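PDB 3PSQ: hypothetical exported protein from Streptococcus pyogenes, which is a class B sortase involved in pilus assembly, probably working as a hydrolase or transpeptidase through an acyl-thioester intermediate. Local coordinates for residues A[22-27]-A[124-128]; A[89-93]-A[148-154]; A[144-148]-A[162-166]. All coordinates share one frame; numbering follows the deposited sequence.

Interaction 1: A[22-27]-A[124-128]; sequences KGVQFD and ETKTK. With ZN (zinc ion), chain N; ACY (acetic acid), chain F.
The Phe26 ring and two salt bridges, Lys22–Glu124 and Asp27–Lys128, join the helix to residues 124-128. Lys128 NZ lies 2.8 Å from Asp27 OD1, on the syn side of the carboxylate and 23° out of its plane. The Phe26 ring points its rim at the backbone, with CE2 3.6 Å from Thr125 O, which lies near the ring plane. The Lys128 chain runs past this ring in the opposite direction, its CE 3.9 Å from Phe26 CE2. Lys22, bent at chi3 (57°), crosses Glu124 at about a right angle to pair with OE1; the modelled separation is implausibly short, so its exact geometry is doubtful. Residues 125-128 form a type I beta turn, closed by Lys128 N donating to Thr125 O at 3.0 Å, that links strands 120-125 and 130-142 of the sortase beta-barrel; the helix precedes the barrel, as in class B sortases. Glu124 OE2 binds a zinc ion at 2.2 Å, which probably polarises the carboxylate whose other oxygen is paired with Lys22. A bound acetic acid molecule, probably from the crystallisation liquor, accepts from Lys22 NZ and is also hydrogen-bonded to Ser122. Outside the two segments, Phe26 packs on Val36 and Lys22 on Trp39, both of strand 36-41.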
loop_
_atom_site.group_PDB
_atom_site.type_symbol
_atom_site.label_atom_id
_atom_site.label_comp_id
_atom_site.label_asym_id
_atom_site.label_seq_id
_atom_site.Cartn_x
_atom_site.Cartn_y
_atom_site.Cartn_z
ATOM N N LYS A 22 12.084 -2.909 -13.202
ATOM C CA LYS A 22 12.510 -1.654 -12.584
ATOM C C LYS A 22 13.683 -1.041 -13.312
ATOM O O LYS A 22 13.798 0.185 -13.421
ATOM C CB LYS A 22 12.849 -1.868 -11.103
ATOM C CG LYS A 22 13.297 -0.613 -10.362
ATOM C CD LYS A 22 13.513 -0.917 -8.864
ATOM C CE LYS A 22 14.542 -2.037 -8.693
ATOM N NZ LYS A 22 14.891 -2.324 -7.275
ATOM N N GLY A 23 14.555 -1.916 -13.806
ATOM C CA GLY A 23 15.795 -1.501 -14.438
ATOM C C GLY A 23 15.562 -0.777 -15.749
ATOM O O GLY A 23 16.323 0.121 -16.110
ATOM N N VAL A 24 14.517 -1.165 -16.473
ATOM C CA VAL A 24 14.163 -0.495 -17.742
ATOM C C VAL A 24 13.361 0.818 -17.540
ATOM O O VAL A 24 13.579 1.787 -18.286
ATOM C CB VAL A 24 13.458 -1.478 -18.745
ATOM C CG1 VAL A 24 12.920 -0.746 -20.004
ATOM C CG2 VAL A 24 14.430 -2.600 -19.151
ATOM N N GLN A 25 12.498 0.875 -16.515
ATOM C CA GLN A 25 11.550 1.993 -16.396
ATOM C C GLN A 25 11.772 3.087 -15.313
ATOM O O GLN A 25 11.438 4.251 -15.564
ATOM C CB GLN A 25 10.110 1.464 -16.302
ATOM C CG GLN A 25 9.718 0.426 -17.326
ATOM C CD GLN A 25 8.347 -0.187 -17.030
ATOM O OE1 GLN A 25 7.633 0.265 -16.132
ATOM N NE2 GLN A 25 7.972 -1.209 -17.794
ATOM N N PHE A 26 12.312 2.733 -14.142
ATOM C CA PHE A 26 12.249 3.603 -12.949
ATOM C C PHE A 26 12.877 4.980 -13.111
ATOM O O PHE A 26 12.234 6.011 -12.875
ATOM C CB PHE A 26 12.820 2.877 -11.724
ATOM C CG PHE A 26 12.462 3.504 -10.386
ATOM C CD1 PHE A 26 11.276 4.211 -10.196
ATOM C CD2 PHE A 26 13.299 3.337 -9.300
ATOM C CE1 PHE A 26 10.945 4.746 -8.948
ATOM C CE2 PHE A 26 12.985 3.867 -8.057
ATOM C CZ PHE A 26 11.811 4.589 -7.892
ATOM N N ASP A 27 14.147 5.006 -13.500
ATOM C CA ASP A 27 14.838 6.262 -13.740
ATOM C C ASP A 27 14.103 7.112 -14.755
ATOM O O ASP A 27 13.919 8.301 -14.549
ATOM C CB ASP A 27 16.272 6.008 -14.215
ATOM C CG ASP A 27 17.170 5.501 -13.095
ATOM O OD1 ASP A 27 17.215 6.151 -12.023
ATOM O OD2 ASP A 27 17.817 4.443 -13.282
ATOM N N GLU A 124 11.547 0.503 -3.151
ATOM C CA GLU A 124 12.728 1.277 -3.384
ATOM C C GLU A 124 12.328 2.721 -3.627
ATOM O O GLU A 124 11.489 3.003 -4.500
ATOM C CB GLU A 124 13.486 0.746 -4.592
ATOM C CG GLU A 124 14.692 1.585 -4.959
ATOM C CD GLU A 124 15.628 0.851 -5.904
ATOM O OE1 GLU A 124 15.359 -0.317 -6.245
ATOM O OE2 GLU A 124 16.646 1.427 -6.314
ATOM N N THR A 125 12.961 3.638 -2.897
ATOM C CA THR A 125 12.594 5.028 -2.987
ATOM C C THR A 125 13.300 5.695 -4.145
ATOM O O THR A 125 14.091 5.063 -4.847
ATOM C CB THR A 125 12.853 5.801 -1.671
ATOM O OG1 THR A 125 14.251 6.066 -1.548
ATOM C CG2 THR A 125 12.312 5.016 -0.456
ATOM N N LYS A 126 12.998 6.969 -4.354
ATOM C CA LYS A 126 13.588 7.697 -5.455
ATOM C C LYS A 126 15.037 8.074 -5.198
ATOM O O LYS A 126 15.765 8.405 -6.135
ATOM C CB LYS A 126 12.768 8.923 -5.829
ATOM C CG LYS A 126 12.674 10.009 -4.792
ATOM C CD LYS A 126 12.126 11.278 -5.441
ATOM C CE LYS A 126 11.645 12.241 -4.397
ATOM N NZ LYS A 126 10.461 13.019 -4.908
ATOM N N THR A 127 15.456 8.042 -3.934
ATOM C CA THR A 127 16.873 8.230 -3.626
ATOM C C THR A 127 17.561 6.873 -3.619
ATOM O O THR A 127 18.726 6.795 -3.292
ATOM C CB THR A 127 17.124 8.935 -2.273
ATOM O OG1 THR A 127 16.564 8.144 -1.218
ATOM C CG2 THR A 127 16.532 10.331 -2.256
ATOM N N LYS A 128 16.832 5.827 -4.008
ATOM C CA LYS A 128 17.321 4.438 -4.139
ATOM C C LYS A 128 17.548 3.698 -2.835
ATOM O O LYS A 128 18.179 2.621 -2.806
ATOM C CB LYS A 128 18.532 4.294 -5.068
ATOM C CG LYS A 128 18.290 4.838 -6.464
ATOM C CD LYS A 128 16.913 4.421 -7.050
ATOM C CE LYS A 128 16.556 5.313 -8.263
ATOM N NZ LYS A 128 17.571 5.311 -9.372
HETATM ZN ZN ZN N . 17.928 0.634 -7.879
HETATM C C ACY F . 12.183 -3.039 -4.732
HETATM O O ACY F . 12.251 -3.088 -5.981
HETATM O OXT ACY F . 11.113 -2.817 -4.123
HETATM C CH3 ACY F . 13.438 -3.257 -3.926
HETATM O O HOH W 1 16.780 1.347 -9.689
#

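Interaction 2: A[89-93]-A[148-154]; sequences YSLIY and LFNPIDV. With ACY (acetic acid), chain H.
Tyr89 reaches from strand 89-93 across the start of the 151-154 helix to the carbonyl of Leu148. Its CB rests 3.6 Å from Val154 CG1, and CG lies close to the same methyl. Farther out, the other branch of Val154 takes over: CG2 stands above one ring face, 4.0 Å from the centroid and 15° off the normal, a CH-pi contact. On the ring's edge CD2 meets Pro151 CA, while Pro151 CB approaches Tyr89 O. At the tip, Tyr89 OH donates to Leu148 O at 2.7 Å; the hydroxyl lies in the carbonyl plane on a lone pair, with a C=O...O angle of 129°. With CG anti to the backbone N (chi1 -177°), the phenol is carried outward from the strand to this turn.

Two residues along, Leu91 CD2 lies 3.8 Å from Phe149 CA and comes to the edge of the Phe149 ring. Phe149 then crosses Tyr93 at about a right angle, their CE1 atoms 3.9 Å apart. The turn itself is braced by Asn150, the N-cap of the helix: OD1 accepts from Ile152 N at 2.9 Å and, from above its carbonyl plane, from Asp153 N at 3.2 Å.

Tyr93 leads toward the active-site region, since its ring stacks edge-to-face with His95, a predicted catalytic residue, and its side chain touches Arg198, the predicted transition-state stabilizer. Strand 89-93 runs parallel to strand 184-190, on which Tyr89, Leu91, Tyr93 and Phe149 all pack. Strand 197-205 backs Tyr89 and Leu148 through Ile202 and Ile200, and helix 159-167 meets Val154 through Phe162.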
loop_
_atom_site.group_PDB
_atom_site.type_symbol
_atom_site.label_atom_id
_atom_site.label_comp_id
_atom_site.label_asym_id
_atom_site.label_seq_id
_atom_site.Cartn_x
_atom_site.Cartn_y
_atom_site.Cartn_z
ATOM N N TYR A 89 2.852 5.382 9.270
ATOM C CA TYR A 89 1.887 4.648 8.477
ATOM C C TYR A 89 1.808 5.250 7.084
ATOM O O TYR A 89 1.303 6.373 6.887
ATOM C CB TYR A 89 0.527 4.741 9.145
ATOM C CG TYR A 89 -0.574 3.971 8.491
ATOM C CD1 TYR A 89 -0.705 2.616 8.707
ATOM C CD2 TYR A 89 -1.532 4.610 7.695
ATOM C CE1 TYR A 89 -1.734 1.891 8.134
ATOM C CE2 TYR A 89 -2.585 3.890 7.121
ATOM C CZ TYR A 89 -2.688 2.525 7.358
ATOM O OH TYR A 89 -3.712 1.764 6.820
ATOM N N SER A 90 2.345 4.503 6.134
ATOM C CA SER A 90 2.318 4.900 4.751
ATOM C C SER A 90 1.264 4.057 4.032
ATOM O O SER A 90 1.299 2.821 4.082
ATOM C CB SER A 90 3.697 4.740 4.134
ATOM O OG SER A 90 4.637 5.570 4.815
ATOM N N LEU A 91 0.309 4.750 3.400
ATOM C CA LEU A 91 -0.811 4.111 2.707
ATOM C C LEU A 91 -0.616 4.214 1.189
ATOM O O LEU A 91 -0.520 5.326 0.590
ATOM C CB LEU A 91 -2.139 4.733 3.125
ATOM C CG LEU A 91 -3.395 4.136 2.473
ATOM C CD1 LEU A 91 -3.630 2.612 2.749
ATOM C CD2 LEU A 91 -4.587 4.973 2.858
ATOM N N ILE A 92 -0.479 3.046 0.592
ATOM C CA ILE A 92 -0.436 2.922 -0.856
ATOM C C ILE A 92 -1.789 2.347 -1.318
ATOM O O ILE A 92 -2.233 1.280 -0.873
ATOM C CB ILE A 92 0.737 2.036 -1.328
ATOM C CG1 ILE A 92 2.066 2.675 -0.897
ATOM C CG2 ILE A 92 0.667 1.835 -2.862
ATOM C CD1 ILE A 92 3.337 1.911 -1.292
ATOM N N TYR A 93 -2.455 3.096 -2.178
ATOM C CA TYR A 93 -3.845 2.850 -2.498
ATOM C C TYR A 93 -4.030 2.782 -4.021
ATOM O O TYR A 93 -3.197 3.304 -4.798
ATOM C CB TYR A 93 -4.709 4.004 -1.887
ATOM C CG TYR A 93 -6.175 3.722 -1.894
ATOM C CD1 TYR A 93 -6.747 2.916 -0.924
ATOM C CD2 TYR A 93 -6.990 4.234 -2.916
ATOM C CE1 TYR A 93 -8.105 2.603 -0.944
ATOM C CE2 TYR A 93 -8.348 3.937 -2.943
ATOM C CZ TYR A 93 -8.907 3.129 -1.958
ATOM O OH TYR A 93 -10.268 2.837 -1.981
ATOM N N LEU A 148 -7.998 3.498 9.160
ATOM C CA LEU A 148 -6.932 2.965 8.322
ATOM C C LEU A 148 -6.720 3.687 6.982
ATOM O O LEU A 148 -5.737 3.409 6.287
ATOM C CB LEU A 148 -7.125 1.450 8.112
ATOM C CG LEU A 148 -6.928 0.631 9.388
ATOM C CD1 LEU A 148 -7.232 -0.826 9.151
ATOM C CD2 LEU A 148 -5.511 0.808 9.944
ATOM N N PHE A 149 -7.609 4.617 6.637
ATOM C CA PHE A 149 -7.444 5.376 5.384
ATOM C C PHE A 149 -7.005 6.795 5.636
ATOM O O PHE A 149 -7.001 7.622 4.740
ATOM C CB PHE A 149 -8.685 5.281 4.476
ATOM C CG PHE A 149 -9.019 3.856 4.078
ATOM C CD1 PHE A 149 -8.198 3.155 3.224
ATOM C CD2 PHE A 149 -10.105 3.204 4.625
ATOM C CE1 PHE A 149 -8.468 1.853 2.896
ATOM C CE2 PHE A 149 -10.386 1.890 4.285
ATOM C CZ PHE A 149 -9.558 1.211 3.424
ATOM N N ASN A 150 -6.567 7.062 6.862
ATOM C CA ASN A 150 -6.044 8.364 7.217
ATOM C C ASN A 150 -4.743 8.221 8.036
ATOM O O ASN A 150 -4.774 7.913 9.236
ATOM C CB ASN A 150 -7.096 9.174 7.978
ATOM C CG ASN A 150 -6.674 10.642 8.178
ATOM O OD1 ASN A 150 -5.492 10.924 8.276
ATOM N ND2 ASN A 150 -7.646 11.568 8.245
ATOM N N PRO A 151 -3.593 8.422 7.382
ATOM C CA PRO A 151 -2.289 8.302 8.040
ATOM C C PRO A 151 -2.105 9.302 9.194
ATOM O O PRO A 151 -1.329 9.073 10.110
ATOM C CB PRO A 151 -1.291 8.597 6.908
ATOM C CG PRO A 151 -2.059 8.280 5.632
ATOM C CD PRO A 151 -3.475 8.690 5.936
ATOM N N ILE A 152 -2.821 10.415 9.150
ATOM C CA ILE A 152 -2.718 11.364 10.251
ATOM C C ILE A 152 -3.413 10.790 11.480
ATOM O O ILE A 152 -2.853 10.831 12.578
ATOM C CB ILE A 152 -3.245 12.737 9.845
ATOM C CG1 ILE A 152 -2.289 13.357 8.817
ATOM C CG2 ILE A 152 -3.390 13.627 11.057
ATOM C CD1 ILE A 152 -2.883 14.643 8.113
ATOM N N ASP A 153 -4.607 10.221 11.285
ATOM C CA ASP A 153 -5.362 9.619 12.394
ATOM C C ASP A 153 -4.580 8.469 12.991
ATOM O O ASP A 153 -4.478 8.351 14.203
ATOM C CB ASP A 153 -6.787 9.190 11.996
ATOM C CG ASP A 153 -7.722 10.384 11.791
ATOM O OD1 ASP A 153 -7.429 11.484 12.309
ATOM O OD2 ASP A 153 -8.756 10.245 11.093
ATOM N N VAL A 154 -3.998 7.631 12.150
ATOM C CA VAL A 154 -3.116 6.579 12.643
ATOM C C VAL A 154 -1.943 7.135 13.477
ATOM O O VAL A 154 -1.644 6.636 14.566
ATOM C CB VAL A 154 -2.601 5.658 11.498
ATOM C CG1 VAL A 154 -1.582 4.659 12.036
ATOM C CG2 VAL A 154 -3.782 4.928 10.826
HETATM C C ACY H . -12.035 3.382 -4.697
HETATM O O ACY H . -11.563 4.057 -3.722
HETATM O OXT ACY H . -12.377 3.911 -5.780
HETATM C CH3 ACY H . -12.121 1.878 -4.585
#

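Interaction 3: A[144-148]-A[162-166]; sequences FDSLL and FLNHI. With ZN (zinc ion), chain O.
Asp145, Leu147 and Leu148 each meet the imidazole of His165 in a different way. With CG anti to the backbone N (chi1 180°), the ring extends from its helix to the loop. Asp145 comes from the opposite direction: NE2 donates to OD1 at 2.9 Å on the syn side in a bent bond (139°), with carboxylate and ring planes 69° apart, and a weak second bond runs to OD2. Leu147 slides past the ring, its CB over one face in a CH-pi contact, 3.9 Å from the centroid, and its CD2 lying near His165 CG. Leu148 brings CD1 to the ring's edge, 3.7 Å from CD2 of His165. The ring's far nitrogen, ND1, binds a zinc ion at 1.9 Å, which matches the use of NE2 as donor and would probably strengthen that bond.

Asp145 is held by its own loop. Its OD1 also accepts from Leu147 N, forming an Asx turn, and from Leu148 N, the latter well above the carboxylate plane, so three donors grip one oxygen; OD2 is bonded to Thr141 OG1. The other Leu148 methyl, CD2, packs 3.9 Å from Phe162 CE1 and close to Ile166 CG1, while Leu147 CD2 approaches the Phe162 ring at its edge.

The loop between strand 130-142 and helix 151-155 is thereby pinned to helix 159-167, whose Phe162 and Ile166 rest on Ile202 of strand 197-205.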
loop_
_atom_site.group_PDB
_atom_site.type_symbol
_atom_site.label_atom_id
_atom_site.label_comp_id
_atom_site.label_asym_id
_atom_site.label_seq_id
_atom_site.Cartn_x
_atom_site.Cartn_y
_atom_site.Cartn_z
ATOM N N PHE A 144 -15.423 3.038 4.833
ATOM C CA PHE A 144 -15.710 3.961 5.926
ATOM C C PHE A 144 -15.000 3.619 7.189
ATOM O O PHE A 144 -15.362 4.131 8.235
ATOM C CB PHE A 144 -17.231 4.137 6.148
ATOM C CG PHE A 144 -17.936 4.549 4.895
ATOM C CD1 PHE A 144 -17.922 5.889 4.465
ATOM C CD2 PHE A 144 -18.507 3.578 4.067
ATOM C CE1 PHE A 144 -18.488 6.235 3.251
ATOM C CE2 PHE A 144 -19.089 3.925 2.874
ATOM C CZ PHE A 144 -19.073 5.248 2.456
ATOM N N ASP A 145 -13.980 2.756 7.079
ATOM C CA ASP A 145 -13.044 2.494 8.167
ATOM C C ASP A 145 -12.558 3.784 8.840
ATOM O O ASP A 145 -11.976 4.658 8.194
ATOM C CB ASP A 145 -11.841 1.702 7.657
ATOM C CG ASP A 145 -11.032 1.104 8.792
ATOM O OD1 ASP A 145 -10.508 1.888 9.614
ATOM O OD2 ASP A 145 -10.931 -0.140 8.870
ATOM N N SER A 146 -12.830 3.892 10.136
ATOM C CA SER A 146 -12.563 5.133 10.883
ATOM C C SER A 146 -11.078 5.408 11.184
ATOM O O SER A 146 -10.735 6.450 11.750
ATOM C CB SER A 146 -13.361 5.149 12.177
ATOM O OG SER A 146 -12.866 4.145 13.055
ATOM N N LEU A 147 -10.188 4.516 10.774
ATOM C CA LEU A 147 -8.798 4.691 11.127
ATOM C C LEU A 147 -7.808 4.538 9.965
ATOM O O LEU A 147 -6.902 5.343 9.804
ATOM C CB LEU A 147 -8.444 3.713 12.246
ATOM C CG LEU A 147 -7.027 3.857 12.799
ATOM C CD1 LEU A 147 -6.863 5.261 13.370
ATOM C CD2 LEU A 147 -6.756 2.787 13.847
ATOM N N LEU A 148 -7.998 3.498 9.160
ATOM C CA LEU A 148 -6.932 2.965 8.322
ATOM C C LEU A 148 -6.720 3.687 6.982
ATOM O O LEU A 148 -5.737 3.409 6.287
ATOM C CB LEU A 148 -7.125 1.450 8.112
ATOM C CG LEU A 148 -6.928 0.631 9.388
ATOM C CD1 LEU A 148 -7.232 -0.826 9.151
ATOM C CD2 LEU A 148 -5.511 0.808 9.944
ATOM N N PHE A 162 -4.287 0.944 17.395
ATOM C CA PHE A 162 -3.964 0.634 16.011
ATOM C C PHE A 162 -3.938 -0.878 15.788
ATOM O O PHE A 162 -4.613 -1.403 14.895
ATOM C CB PHE A 162 -2.623 1.282 15.665
ATOM C CG PHE A 162 -2.080 0.926 14.310
ATOM C CD1 PHE A 162 -2.642 1.463 13.145
ATOM C CD2 PHE A 162 -0.965 0.097 14.195
ATOM C CE1 PHE A 162 -2.125 1.152 11.869
ATOM C CE2 PHE A 162 -0.432 -0.219 12.950
ATOM C CZ PHE A 162 -1.018 0.309 11.772
ATOM N N LEU A 163 -3.197 -1.595 16.614
ATOM C CA LEU A 163 -3.081 -3.034 16.429
ATOM C C LEU A 163 -4.370 -3.792 16.747
ATOM O O LEU A 163 -4.683 -4.781 16.090
ATOM C CB LEU A 163 -1.894 -3.591 17.206
ATOM C CG LEU A 163 -0.503 -3.196 16.686
ATOM C CD1 LEU A 163 0.527 -3.746 17.618
ATOM C CD2 LEU A 163 -0.282 -3.738 15.273
ATOM N N ASN A 164 -5.153 -3.320 17.709
ATOM C CA ASN A 164 -6.419 -3.980 18.034
ATOM C C ASN A 164 -7.502 -3.689 17.004
ATOM O O ASN A 164 -8.371 -4.538 16.735
ATOM C CB ASN A 164 -6.930 -3.600 19.441
ATOM C CG ASN A 164 -8.185 -4.403 19.857
ATOM O OD1 ASN A 164 -8.730 -5.177 19.052
ATOM N ND2 ASN A 164 -8.639 -4.220 21.100
ATOM N N HIS A 165 -7.480 -2.470 16.469
ATOM C CA HIS A 165 -8.371 -2.095 15.391
ATOM C C HIS A 165 -8.154 -3.033 14.212
ATOM O O HIS A 165 -9.110 -3.547 13.621
ATOM C CB HIS A 165 -8.088 -0.666 14.927
ATOM C CG HIS A 165 -8.976 -0.217 13.809
ATOM N ND1 HIS A 165 -10.213 0.339 14.027
ATOM C CD2 HIS A 165 -8.816 -0.259 12.469
ATOM C CE1 HIS A 165 -10.769 0.644 12.867
ATOM N NE2 HIS A 165 -9.942 0.291 11.907
ATOM N N ILE A 166 -6.888 -3.236 13.873
ATOM C CA ILE A 166 -6.485 -4.106 12.775
ATOM C C ILE A 166 -6.864 -5.556 13.075
ATOM O O ILE A 166 -7.598 -6.175 12.312
ATOM C CB ILE A 166 -4.965 -3.997 12.507
ATOM C CG1 ILE A 166 -4.638 -2.679 11.817
ATOM C CG2 ILE A 166 -4.468 -5.198 11.707
ATOM C CD1 ILE A 166 -3.144 -2.368 11.823
HETATM ZN ZN ZN O . -11.205 0.665 15.665
#

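From the N terminus, helix 22-32 is first tied to the 124-128 turn, so interaction 1 closes a loop of 96 residues. Strand 89-93 lies inside that loop, yet its partner 148-154 lies beyond it, so interaction 2, closing a loop of 54, crosses interaction 1; both reach the same sheet without touching. Interaction 3 opens after interaction 1 has closed, on the other side of the chain's centre, and closes a short loop of 13. It crosses interaction 2, sharing Leu148, and Phe162 packs on Val154 and Tyr89. Interaction 1 joins the N-terminal helix to a hairpin, interaction 2 ties the start of helix 151-155 to strand 89-93, and interaction 3 ties the loop before that helix to helix 159-167.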